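Local coordinates for two-domain protein containing predicted PHP-like metal-dependent phosphoesterase (Bacteroides vulgatus ATCC 8482, PDB 3E38) that probably hydrolyses phosphoesters with a zinc-binding PHP-like domain, perhaps as a 5'-3' exonuclease on DNA or RNA, at residues B[133-138]-B[142-147]; B[101-106]-B[152-157]; B[181-184]-B[188-191]. All blocks are in the same frame, centred on the assembly; numbering follows the deposited sequence.

Interaction 1 (B[133-138]-B[142-147]); sequences MFWNHP and SQQPDT. With ZN (zinc ion), chain H.
Q144 reaches back to P138, the residue that follows zinc ligand H137, and grips its carbonyl oxygen. Along the side chain of Q144, CB lies 4.2 Å from P138 O, and CG and CD draw closer; CG stands beside the backbone N (chi1 -58°) and the chain runs extended beyond it, which carries the amide to the carbonyl. At the tip, Q144 NE2 donates to P138 O over 2.8 Å, the N-H...O angle being 153°. The donor stands above the carbonyl plane, 39° out of it, so the bond does not use a lone-pair direction. On its way NE2 passes W135 CZ2 at 4.1 Å, obliquely to the ring, while P138 CB lies over one face of the same indole. The other amide atom, Q144 OE1, accepts from K149 N and W151 NE1. Glutamine suits this buried place because a single planar group offers both a donor and an acceptor. With an alanine here, P138 O would probably lose this donor and K149 N and W151 NE1 their shared acceptor, leaving the loop less firmly held. Next to it, water 1 bridges the segments, accepting from H137 ND1 (2.8 Å) and lying 2.8 Å from Q143 OE1. That water lies in the plane of the imidazole, whose NE2 binds zinc at 2.2 Å. Farther along the loop, D146 forms a salt bridge with K286 of a second subunit. Segment 133-138 begins on strand 132-135, which runs between antiparallel strand 102-106 and parallel strand 165-170, and continues into the loop; segment 142-147 belongs to the same connection, which leads to helix 152-159.

Interaction 2 (B[101-106]-B[152-157]); sequences GHFNAI and PEHTAL. With ZN (zinc ion), chain H.
In the mixed sheet of the PHP-like domain, strand 102-106 turns F103 toward helix 152-159, where the ring meets H154 and L157, three positions apart on one side of the helix. Strand alternation sends the neighbouring side chains the other way: H102 carries its ND1 to a zinc ion at 2.3 Å, so one short strand serves the metal site with one face and the helix with the other. The far end of the phenylalanine does the touching. F103 CZ lies 3.6 Å from L157 CD1, an approach oblique to the ring by side chains coming from opposite directions. F103 CZ also lies 4.1 Å from H154 CD2, and here the two rings meet edge to edge, each atom near the plane of the other ring. CG of F103 stands anti to the carbonyl carbon (chi1 -75°), which points the ring at the helix. W135 stacks on both F103 and H154, and F123 meets F103 edge-to-face. The polar ends of H154 look elsewhere: NE2 bonds to P100 O and ND1 to W151 N. At the backbone angles of G101 a side chain would press against the preceding carbonyl oxygen, which explains the glycine. With one ring nitrogen facing a carbonyl and the other an amide N-H, H154 is probably a neutral imidazole, able to present its carbon edge to an apolar phenylalanine at little cost in buried charge.

Interaction 3 (B[181-184]-B[188-191]); sequences WCLD and TMIG
M189, modelled as selenomethionine, meets the end of helix 176-185 from strand 188-192 with no hydrogen bond between segments 181-184 and 188-191, although only three residues separate them. The contact rests on apolar side chains. Going out from the strand, M189 CG stands beside the backbone N, and the chain then runs extended (chi2 -176°) past C182. Its CG lies 3.7 Å from C182 CB and 3.9 Å from C182 SG, so the cysteine presses its whole short side chain against the first part of the longer one. Farther along, the chain heads toward L183, but the modelled CE lies closer to L183 CD2 than carbons allow, so how the two ends meet is doubtful. T188, whose side chain turns away from the helix, brings its backbone close instead and spends its hydroxyl on L230 O. Cysteine suits the near position, small enough to let the helix come close to the strand, while the unbranched methionine chain lays a methylene against it. On the neighbouring strand 165-170, C182 also touches I166 and M189 touches V168. That strand runs parallel to 188-192 with the helix between them in sequence, making a beta-alpha-beta crossover. Since neither side chain of the C182-M189 pair has a hydrogen bond to the other, their contact depends on dispersion and on burial of apolar surface, and fixes no precise direction as a polar bond would.

Interactions 1 and 2 lie with their centres 10 Å apart and share one zinc ion, to which H137 of the first, H102 of the second and E93 are ligands, together with water 2. Their strands are antiparallel neighbours, and the two sides are also tied by a probable hydrogen bond from N136 ND2 to N104 OD1 (2.7 Å). Interaction 3 stands farther along the same sheet, about 14 Å from interaction 1 and 13 Å from interaction 2 between centres, and away from the metal sites. It touches interaction 1 most closely through two indoles, W135 CZ3 to W181 CZ3 at 3.5 Å. W135 so links the packing against helix 152-159 to interaction 3.

Interaction 1 (B[133-138]-B[142-147])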
HETATM    1  N   MSE B 133     -32.005  20.901  -6.069  1.00 29.22           N
HETATM    2  CA  MSE B 133     -31.631  21.299  -4.704  1.00 30.96           C
HETATM    3  C   MSE B 133     -31.668  20.200  -3.688  1.00 29.85           C
HETATM    4  O   MSE B 133     -32.652  19.475  -3.570  1.00 30.06           O
HETATM    5  CB  MSE B 133     -32.568  22.430  -4.233  1.00 32.01           C
HETATM    6  CG  MSE B 133     -32.210  23.786  -4.905  1.00 37.80           C
HETATM    7 SE   MSE B 133     -33.605  25.109  -4.808  0.75 42.72          SE
HETATM    8  CE  MSE B 133     -34.818  24.413  -6.160  1.00 47.83           C
ATOM      9  N   PHE B 134     -30.594  20.105  -2.916  1.00 28.04           N
ATOM     10  CA  PHE B 134     -30.584  19.124  -1.843  1.00 27.27           C
ATOM     11  C   PHE B 134     -30.011  19.610  -0.517  1.00 28.93           C
ATOM     12  O   PHE B 134     -29.166  20.465  -0.456  1.00 29.18           O
ATOM     13  CB  PHE B 134     -29.928  17.818  -2.301  1.00 29.76           C
ATOM     14  CG  PHE B 134     -28.493  17.960  -2.750  1.00 24.66           C
ATOM     15  CD1 PHE B 134     -27.451  17.839  -1.839  1.00 26.78           C
ATOM     16  CD2 PHE B 134     -28.193  18.175  -4.091  1.00 32.09           C
ATOM     17  CE1 PHE B 134     -26.111  17.931  -2.266  1.00 28.51           C
ATOM     18  CE2 PHE B 134     -26.866  18.261  -4.531  1.00 27.22           C
ATOM     19  CZ  PHE B 134     -25.821  18.143  -3.606  1.00 25.92           C
ATOM     20  N   TRP B 135     -30.581  19.075   0.552  1.00 30.35           N
ATOM     21  CA  TRP B 135     -30.120  19.343   1.912  1.00 30.72           C
ATOM     22  C   TRP B 135     -28.767  18.639   2.193  1.00 32.54           C
ATOM     23  O   TRP B 135     -28.615  17.412   2.045  1.00 28.48           O
ATOM     24  CB  TRP B 135     -31.217  18.933   2.890  1.00 30.92           C
ATOM     25  CG  TRP B 135     -30.955  19.222   4.302  1.00 34.26           C
ATOM     26  CD1 TRP B 135     -30.031  20.078   4.817  1.00 34.41           C
ATOM     27  CD2 TRP B 135     -31.728  18.747   5.412  1.00 22.39           C
ATOM     28  NE1 TRP B 135     -30.138  20.127   6.186  1.00 28.64           N
ATOM     29  CE2 TRP B 135     -31.180  19.321   6.576  1.00 30.13           C
ATOM     30  CE3 TRP B 135     -32.816  17.887   5.529  1.00 31.92           C
ATOM     31  CZ2 TRP B 135     -31.677  19.045   7.851  1.00 30.59           C
ATOM     32  CZ3 TRP B 135     -33.331  17.633   6.779  1.00 21.77           C
ATOM     33  CH2 TRP B 135     -32.751  18.204   7.933  1.00 25.20           C
ATOM     34  N   ASN B 136     -27.783  19.455   2.579  1.00 30.60           N
ATOM     35  CA  ASN B 136     -26.455  18.960   2.942  1.00 29.61           C
ATOM     36  C   ASN B 136     -26.306  18.576   4.420  1.00 31.52           C
ATOM     37  O   ASN B 136     -26.805  19.237   5.315  1.00 34.67           O
ATOM     38  CB  ASN B 136     -25.347  19.981   2.615  1.00 27.70           C
ATOM     39  CG  ASN B 136     -25.348  20.422   1.183  1.00 29.53           C
ATOM     40  OD1 ASN B 136     -25.776  19.696   0.292  1.00 28.89           O
ATOM     41  ND2 ASN B 136     -24.878  21.635   0.951  1.00 28.26           N
ATOM     42  N   HIS B 137     -25.554  17.498   4.633  1.00 32.86           N
ATOM     43  CA  HIS B 137     -25.203  17.019   5.963  1.00 29.52           C
ATOM     44  C   HIS B 137     -26.228  17.366   7.032  1.00 28.02           C
ATOM     45  O   HIS B 137     -25.946  18.112   7.939  1.00 28.12           O
ATOM     46  CB  HIS B 137     -23.811  17.537   6.377  1.00 30.43           C
ATOM     47  CG  HIS B 137     -23.546  18.978   6.056  1.00 30.55           C
ATOM     48  ND1 HIS B 137     -24.117  20.021   6.753  1.00 30.45           N
ATOM     49  CD2 HIS B 137     -22.706  19.543   5.153  1.00 28.67           C
ATOM     50  CE1 HIS B 137     -23.668  21.162   6.267  1.00 29.28           C
ATOM     51  NE2 HIS B 137     -22.829  20.899   5.285  1.00 26.66           N
ATOM     52  N   PRO B 138     -27.429  16.820   6.912  1.00 25.15           N
ATOM     53  CA  PRO B 138     -28.421  17.118   7.931  1.00 27.51           C
ATOM     54  C   PRO B 138     -27.893  16.808   9.329  1.00 30.22           C
ATOM     55  O   PRO B 138     -28.125  17.539  10.286  1.00 31.67           O
ATOM     56  CB  PRO B 138     -29.607  16.197   7.548  1.00 27.63           C
ATOM     57  CG  PRO B 138     -29.093  15.274   6.421  1.00 24.32           C
ATOM     58  CD  PRO B 138     -27.951  15.996   5.808  1.00 24.63           C
ATOM     59  N   SER B 142     -22.221  19.798  14.230  1.00 39.22           N
ATOM     60  CA  SER B 142     -21.910  21.190  14.531  1.00 40.79           C
ATOM     61  C   SER B 142     -23.196  22.025  14.602  1.00 39.75           C
ATOM     62  O   SER B 142     -23.319  22.998  15.350  1.00 39.02           O
ATOM     63  CB  SER B 142     -20.956  21.777  13.498  1.00 40.12           C
ATOM     64  OG  SER B 142     -20.792  23.158  13.768  1.00 50.21           O
ATOM     65  N   GLN B 143     -24.170  21.594  13.826  1.00 38.96           N
ATOM     66  CA  GLN B 143     -25.449  22.287  13.744  1.00 37.18           C
ATOM     67  C   GLN B 143     -26.580  21.499  14.420  1.00 36.90           C
ATOM     68  O   GLN B 143     -27.603  22.068  14.792  1.00 35.92           O
ATOM     69  CB  GLN B 143     -25.768  22.633  12.286  1.00 38.74           C
ATOM     70  CG  GLN B 143     -24.926  23.792  11.747  1.00 35.27           C
ATOM     71  CD  GLN B 143     -25.494  24.390  10.469  1.00 35.77           C
ATOM     72  OE1 GLN B 143     -26.099  23.698   9.662  1.00 31.46           O
ATOM     73  NE2 GLN B 143     -25.305  25.679  10.289  1.00 36.23           N
ATOM     74  N   GLN B 144     -26.382  20.190  14.540  1.00 35.57           N
ATOM     75  CA  GLN B 144     -27.320  19.307  15.257  1.00 35.84           C
ATOM     76  C   GLN B 144     -26.492  18.342  16.104  1.00 36.43           C
ATOM     77  O   GLN B 144     -26.281  17.183  15.738  1.00 37.35           O
ATOM     78  CB  GLN B 144     -28.266  18.555  14.315  1.00 36.83           C
ATOM     79  CG  GLN B 144     -29.128  19.467  13.419  1.00 32.68           C
ATOM     80  CD  GLN B 144     -30.408  18.825  12.913  1.00 31.22           C
ATOM     81  OE1 GLN B 144     -31.432  18.824  13.610  1.00 29.54           O
ATOM     82  NE2 GLN B 144     -30.371  18.309  11.682  1.00 39.14           N
ATOM     83  N   PRO B 145     -26.009  18.824  17.254  1.00 36.45           N
ATOM     84  CA  PRO B 145     -25.083  17.998  18.010  1.00 35.44           C
ATOM     85  C   PRO B 145     -25.648  16.810  18.750  1.00 36.65           C
ATOM     86  O   PRO B 145     -24.875  15.965  19.164  1.00 37.16           O
ATOM     87  CB  PRO B 145     -24.500  18.978  19.042  1.00 36.43           C
ATOM     88  CG  PRO B 145     -25.418  20.096  19.115  1.00 36.60           C
ATOM     89  CD  PRO B 145     -26.187  20.156  17.851  1.00 35.69           C
ATOM     90  N   ASP B 146     -26.953  16.705  18.941  1.00 36.80           N
ATOM     91  CA  ASP B 146     -27.432  15.584  19.756  1.00 36.91           C
ATOM     92  C   ASP B 146     -28.312  14.657  18.961  1.00 35.85           C
ATOM     93  O   ASP B 146     -28.275  13.463  19.123  1.00 33.67           O
ATOM     94  CB  ASP B 146     -28.151  16.097  20.991  1.00 36.55           C
ATOM     95  CG  ASP B 146     -27.232  16.887  21.904  1.00 40.60           C
ATOM     96  OD1 ASP B 146     -26.037  16.543  22.003  1.00 43.09           O
ATOM     97  OD2 ASP B 146     -27.699  17.857  22.540  1.00 39.95           O
ATOM     98  N   THR B 147     -29.052  15.240  18.049  1.00 36.12           N
ATOM     99  CA  THR B 147     -29.997  14.500  17.244  1.00 36.54           C
ATOM    100  C   THR B 147     -30.207  15.172  15.898  1.00 34.24           C
ATOM    101  O   THR B 147     -30.291  16.390  15.830  1.00 33.42           O
ATOM    102  CB  THR B 147     -31.363  14.452  17.953  1.00 34.80           C
ATOM    103  OG1 THR B 147     -31.299  13.582  19.092  1.00 42.10           O
ATOM    104  CG2 THR B 147     -32.408  13.942  17.016  1.00 41.00           C
TER
HETATM  105 ZN    ZN H   4     -21.963  22.709   4.364  1.00 40.67          ZN
HETATM  106  O   HOH W   1     -25.961  21.069   8.606  1.00 38.12           O
HETATM  107  O   HOH W   2     -21.144  21.626   3.166  1.00 32.72           O

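Interaction 2 (B[101-106]-B[152-157])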
ATOM      1  N   GLY B 101     -30.179  25.351   7.607  1.00 25.51           N
ATOM      2  CA  GLY B 101     -28.844  24.805   7.537  1.00 28.81           C
ATOM      3  C   GLY B 101     -28.202  25.067   6.209  1.00 25.47           C
ATOM      4  O   GLY B 101     -28.278  26.168   5.691  1.00 30.23           O
ATOM      5  N   HIS B 102     -27.539  24.054   5.671  1.00 29.24           N
ATOM      6  CA  HIS B 102     -26.831  24.169   4.374  1.00 23.45           C
ATOM      7  C   HIS B 102     -27.468  23.323   3.308  1.00 25.28           C
ATOM      8  O   HIS B 102     -27.741  22.143   3.525  1.00 33.50           O
ATOM      9  CB  HIS B 102     -25.393  23.659   4.484  1.00 30.18           C
ATOM     10  CG  HIS B 102     -24.550  24.357   5.499  1.00 29.02           C
ATOM     11  ND1 HIS B 102     -23.177  24.307   5.468  1.00 33.17           N
ATOM     12  CD2 HIS B 102     -24.875  25.121   6.565  1.00 35.48           C
ATOM     13  CE1 HIS B 102     -22.690  25.005   6.482  1.00 28.18           C
ATOM     14  NE2 HIS B 102     -23.698  25.522   7.152  1.00 33.60           N
ATOM     15  N   PHE B 103     -27.691  23.931   2.150  1.00 27.25           N
ATOM     16  CA  PHE B 103     -28.208  23.252   0.944  1.00 26.82           C
ATOM     17  C   PHE B 103     -27.324  23.536  -0.262  1.00 26.12           C
ATOM     18  O   PHE B 103     -26.773  24.590  -0.392  1.00 27.48           O
ATOM     19  CB  PHE B 103     -29.585  23.741   0.536  1.00 25.64           C
ATOM     20  CG  PHE B 103     -30.743  23.249   1.412  1.00 32.58           C
ATOM     21  CD1 PHE B 103     -30.789  23.522   2.753  1.00 29.36           C
ATOM     22  CD2 PHE B 103     -31.805  22.543   0.838  1.00 30.10           C
ATOM     23  CE1 PHE B 103     -31.836  23.059   3.537  1.00 39.55           C
ATOM     24  CE2 PHE B 103     -32.838  22.069   1.604  1.00 40.30           C
ATOM     25  CZ  PHE B 103     -32.859  22.331   2.962  1.00 41.36           C
ATOM     26  N   ASN B 104     -27.271  22.575  -1.166  1.00 26.43           N
ATOM     27  CA  ASN B 104     -26.653  22.766  -2.470  1.00 28.51           C
ATOM     28  C   ASN B 104     -27.707  22.916  -3.540  1.00 27.91           C
ATOM     29  O   ASN B 104     -28.705  22.225  -3.555  1.00 31.03           O
ATOM     30  CB  ASN B 104     -25.706  21.654  -2.842  1.00 26.40           C
ATOM     31  CG  ASN B 104     -24.325  21.866  -2.289  1.00 26.30           C
ATOM     32  OD1 ASN B 104     -24.123  22.658  -1.379  1.00 33.61           O
ATOM     33  ND2 ASN B 104     -23.355  21.170  -2.859  1.00 26.69           N
ATOM     34  N   ALA B 105     -27.456  23.905  -4.386  1.00 29.65           N
ATOM     35  CA  ALA B 105     -28.238  24.230  -5.570  1.00 26.45           C
ATOM     36  C   ALA B 105     -27.339  23.864  -6.736  1.00 28.50           C
ATOM     37  O   ALA B 105     -26.282  24.459  -6.904  1.00 27.93           O
ATOM     38  CB  ALA B 105     -28.603  25.712  -5.599  1.00 20.67           C
ATOM     39  N   ILE B 106     -27.719  22.831  -7.483  1.00 29.57           N
ATOM     40  CA  ILE B 106     -26.944  22.445  -8.661  1.00 30.42           C
ATOM     41  C   ILE B 106     -27.811  22.586  -9.917  1.00 29.58           C
ATOM     42  O   ILE B 106     -29.046  22.762  -9.892  1.00 27.17           O
ATOM     43  CB  ILE B 106     -26.241  21.049  -8.519  1.00 32.08           C
ATOM     44  CG1 ILE B 106     -27.251  19.901  -8.508  1.00 34.29           C
ATOM     45  CG2 ILE B 106     -25.357  21.028  -7.220  1.00 31.83           C
ATOM     46  CD1 ILE B 106     -26.637  18.538  -8.545  1.00 24.69           C
ATOM     47  N   PRO B 152     -39.305  22.731  10.965  1.00 34.79           N
ATOM     48  CA  PRO B 152     -40.488  23.182  10.212  1.00 34.45           C
ATOM     49  C   PRO B 152     -40.098  23.903   8.915  1.00 33.54           C
ATOM     50  O   PRO B 152     -40.892  24.019   7.992  1.00 33.37           O
ATOM     51  CB  PRO B 152     -41.244  24.090  11.220  1.00 32.50           C
ATOM     52  CG  PRO B 152     -40.584  23.847  12.578  1.00 31.99           C
ATOM     53  CD  PRO B 152     -39.180  23.355  12.295  1.00 34.95           C
ATOM     54  N   GLU B 153     -38.841  24.309   8.841  1.00 36.98           N
ATOM     55  CA  GLU B 153     -38.308  25.006   7.658  1.00 34.70           C
ATOM     56  C   GLU B 153     -37.985  24.037   6.555  1.00 34.68           C
ATOM     57  O   GLU B 153     -38.005  24.375   5.382  1.00 34.29           O
ATOM     58  CB  GLU B 153     -37.009  25.751   7.954  1.00 35.79           C
ATOM     59  CG  GLU B 153     -37.167  26.973   8.812  1.00 35.21           C
ATOM     60  CD  GLU B 153     -37.077  26.687  10.294  1.00 33.19           C
ATOM     61  OE1 GLU B 153     -37.326  25.548  10.740  1.00 37.35           O
ATOM     62  OE2 GLU B 153     -36.742  27.634  11.014  1.00 30.33           O
ATOM     63  N   HIS B 154     -37.612  22.839   6.948  1.00 32.89           N
ATOM     64  CA  HIS B 154     -37.297  21.835   5.960  1.00 32.77           C
ATOM     65  C   HIS B 154     -38.644  21.434   5.351  1.00 31.35           C
ATOM     66  O   HIS B 154     -38.775  21.153   4.174  1.00 34.04           O
ATOM     67  CB  HIS B 154     -36.477  20.676   6.572  1.00 31.27           C
ATOM     68  CG  HIS B 154     -35.227  21.143   7.266  1.00 32.19           C
ATOM     69  ND1 HIS B 154     -35.057  21.060   8.634  1.00 27.68           N
ATOM     70  CD2 HIS B 154     -34.110  21.756   6.781  1.00 23.84           C
ATOM     71  CE1 HIS B 154     -33.891  21.592   8.961  1.00 34.30           C
ATOM     72  NE2 HIS B 154     -33.302  22.031   7.858  1.00 24.43           N
ATOM     73  N   THR B 155     -39.669  21.495   6.161  1.00 31.23           N
ATOM     74  CA  THR B 155     -40.994  21.147   5.682  1.00 29.37           C
ATOM     75  C   THR B 155     -41.451  22.177   4.689  1.00 27.98           C
ATOM     76  O   THR B 155     -42.059  21.866   3.663  1.00 27.43           O
ATOM     77  CB  THR B 155     -42.016  21.060   6.828  1.00 29.48           C
ATOM     78  OG1 THR B 155     -41.899  19.778   7.442  1.00 34.45           O
ATOM     79  CG2 THR B 155     -43.402  21.205   6.292  1.00 23.87           C
ATOM     80  N   ALA B 156     -41.156  23.422   5.019  1.00 28.40           N
ATOM     81  CA  ALA B 156     -41.551  24.534   4.171  1.00 32.36           C
ATOM     82  C   ALA B 156     -40.815  24.405   2.861  1.00 31.22           C
ATOM     83  O   ALA B 156     -41.398  24.309   1.800  1.00 33.04           O
ATOM     84  CB  ALA B 156     -41.239  25.880   4.835  1.00 32.09           C
ATOM     85  N   LEU B 157     -39.510  24.405   2.973  1.00 33.50           N
ATOM     86  CA  LEU B 157     -38.634  24.296   1.799  1.00 34.36           C
ATOM     87  C   LEU B 157     -39.084  23.155   0.897  1.00 35.30           C
ATOM     88  O   LEU B 157     -39.130  23.282  -0.317  1.00 36.24           O
ATOM     89  CB  LEU B 157     -37.174  24.090   2.220  1.00 34.31           C
ATOM     90  CG  LEU B 157     -36.392  25.337   2.621  1.00 36.29           C
ATOM     91  CD1 LEU B 157     -35.253  24.988   3.549  1.00 35.32           C
ATOM     92  CD2 LEU B 157     -35.887  26.041   1.354  1.00 37.52           C
TER
HETATM   93 ZN    ZN H   4     -21.963  22.709   4.364  1.00 40.67          ZN
HETATM   94  O   HOH W   2     -21.144  21.626   3.166  1.00 32.72           O

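Interaction 3 (B[181-184]-B[188-191])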
ATOM      1  N   TRP B 181     -36.072   9.699   5.527  1.00 30.95           N
ATOM      2  CA  TRP B 181     -36.691  10.959   5.068  1.00 30.09           C
ATOM      3  C   TRP B 181     -36.930  10.885   3.586  1.00 28.90           C
ATOM      4  O   TRP B 181     -38.009  11.188   3.099  1.00 28.59           O
ATOM      5  CB  TRP B 181     -35.839  12.183   5.393  1.00 30.29           C
ATOM      6  CG  TRP B 181     -35.893  12.496   6.835  1.00 34.27           C
ATOM      7  CD1 TRP B 181     -36.928  12.213   7.672  1.00 34.02           C
ATOM      8  CD2 TRP B 181     -34.951  13.250   7.613  1.00 23.08           C
ATOM      9  NE1 TRP B 181     -36.658  12.666   8.940  1.00 27.35           N
ATOM     10  CE2 TRP B 181     -35.465  13.331   8.924  1.00 32.61           C
ATOM     11  CE3 TRP B 181     -33.766  13.881   7.333  1.00 32.61           C
ATOM     12  CZ2 TRP B 181     -34.798  13.976   9.941  1.00 30.83           C
ATOM     13  CZ3 TRP B 181     -33.110  14.534   8.346  1.00 32.11           C
ATOM     14  CH2 TRP B 181     -33.611  14.574   9.625  1.00 25.85           C
ATOM     15  N   CYS B 182     -35.908  10.456   2.881  1.00 28.14           N
ATOM     16  CA  CYS B 182     -36.006  10.322   1.431  1.00 31.05           C
ATOM     17  C   CYS B 182     -37.045   9.276   1.052  1.00 30.75           C
ATOM     18  O   CYS B 182     -37.793   9.451   0.073  1.00 30.89           O
ATOM     19  CB  CYS B 182     -34.674   9.960   0.810  1.00 29.86           C
ATOM     20  SG  CYS B 182     -33.418  11.229   0.996  1.00 33.66           S
ATOM     21  N   LEU B 183     -37.149   8.242   1.880  1.00 31.33           N
ATOM     22  CA  LEU B 183     -38.107   7.161   1.623  1.00 33.89           C
ATOM     23  C   LEU B 183     -39.524   7.701   1.833  1.00 33.85           C
ATOM     24  O   LEU B 183     -40.389   7.532   0.979  1.00 34.16           O
ATOM     25  CB  LEU B 183     -37.878   5.891   2.471  1.00 33.02           C
ATOM     26  CG  LEU B 183     -36.570   5.116   2.289  1.00 36.18           C
ATOM     27  CD1 LEU B 183     -36.573   3.911   3.237  1.00 28.90           C
ATOM     28  CD2 LEU B 183     -36.291   4.677   0.828  1.00 29.78           C
ATOM     29  N   ASP B 184     -39.728   8.435   2.914  1.00 35.10           N
ATOM     30  CA  ASP B 184     -41.077   8.950   3.237  1.00 35.36           C
ATOM     31  C   ASP B 184     -41.499  10.110   2.353  1.00 36.79           C
ATOM     32  O   ASP B 184     -42.661  10.242   1.998  1.00 37.24           O
ATOM     33  CB  ASP B 184     -41.157   9.423   4.682  1.00 36.00           C
ATOM     34  CG  ASP B 184     -40.925   8.298   5.679  1.00 40.65           C
ATOM     35  OD1 ASP B 184     -41.170   7.124   5.320  1.00 39.28           O
ATOM     36  OD2 ASP B 184     -40.493   8.598   6.816  1.00 42.97           O
ATOM     37  N   THR B 188     -34.446  12.158  -3.621  1.00 30.88           N
ATOM     38  CA  THR B 188     -33.218  11.564  -4.185  1.00 29.82           C
ATOM     39  C   THR B 188     -32.139  11.455  -3.131  1.00 28.94           C
ATOM     40  O   THR B 188     -31.788  12.449  -2.535  1.00 31.12           O
ATOM     41  CB  THR B 188     -32.733  12.381  -5.354  1.00 28.09           C
ATOM     42  OG1 THR B 188     -33.790  12.392  -6.319  1.00 26.80           O
ATOM     43  CG2 THR B 188     -31.441  11.806  -5.977  1.00 28.72           C
HETATM   44  N   MSE B 189     -31.662  10.226  -2.884  1.00 27.82           N
HETATM   45  CA  MSE B 189     -30.568   9.990  -1.925  1.00 27.22           C
HETATM   46  C   MSE B 189     -29.269  10.327  -2.610  1.00 29.48           C
HETATM   47  O   MSE B 189     -28.995   9.855  -3.706  1.00 27.36           O
HETATM   48  CB  MSE B 189     -30.534   8.549  -1.437  1.00 24.45           C
HETATM   49  CG  MSE B 189     -31.827   8.126  -0.770  1.00 32.00           C
HETATM   50 SE   MSE B 189     -31.623   6.374  -0.094  0.75 34.59          SE
HETATM   51  CE  MSE B 189     -33.576   5.957   0.095  1.00 19.38           C
ATOM     52  N   ILE B 190     -28.530  11.194  -1.937  1.00 30.91           N
ATOM     53  CA  ILE B 190     -27.265  11.742  -2.410  1.00 28.74           C
ATOM     54  C   ILE B 190     -26.063  11.401  -1.547  1.00 26.82           C
ATOM     55  O   ILE B 190     -26.128  11.337  -0.339  1.00 23.13           O
ATOM     56  CB  ILE B 190     -27.307  13.293  -2.509  1.00 28.47           C
ATOM     57  CG1 ILE B 190     -28.336  13.775  -3.514  1.00 29.53           C
ATOM     58  CG2 ILE B 190     -25.919  13.843  -2.988  1.00 24.66           C
ATOM     59  CD1 ILE B 190     -27.965  13.494  -4.965  1.00 29.18           C
ATOM     60  N   GLY B 191     -24.927  11.256  -2.200  1.00 26.98           N
ATOM     61  CA  GLY B 191     -23.700  11.052  -1.461  1.00 26.44           C
ATOM     62  C   GLY B 191     -22.544  11.811  -2.076  1.00 29.67           C
ATOM     63  O   GLY B 191     -22.264  11.690  -3.268  1.00 30.35           O
TER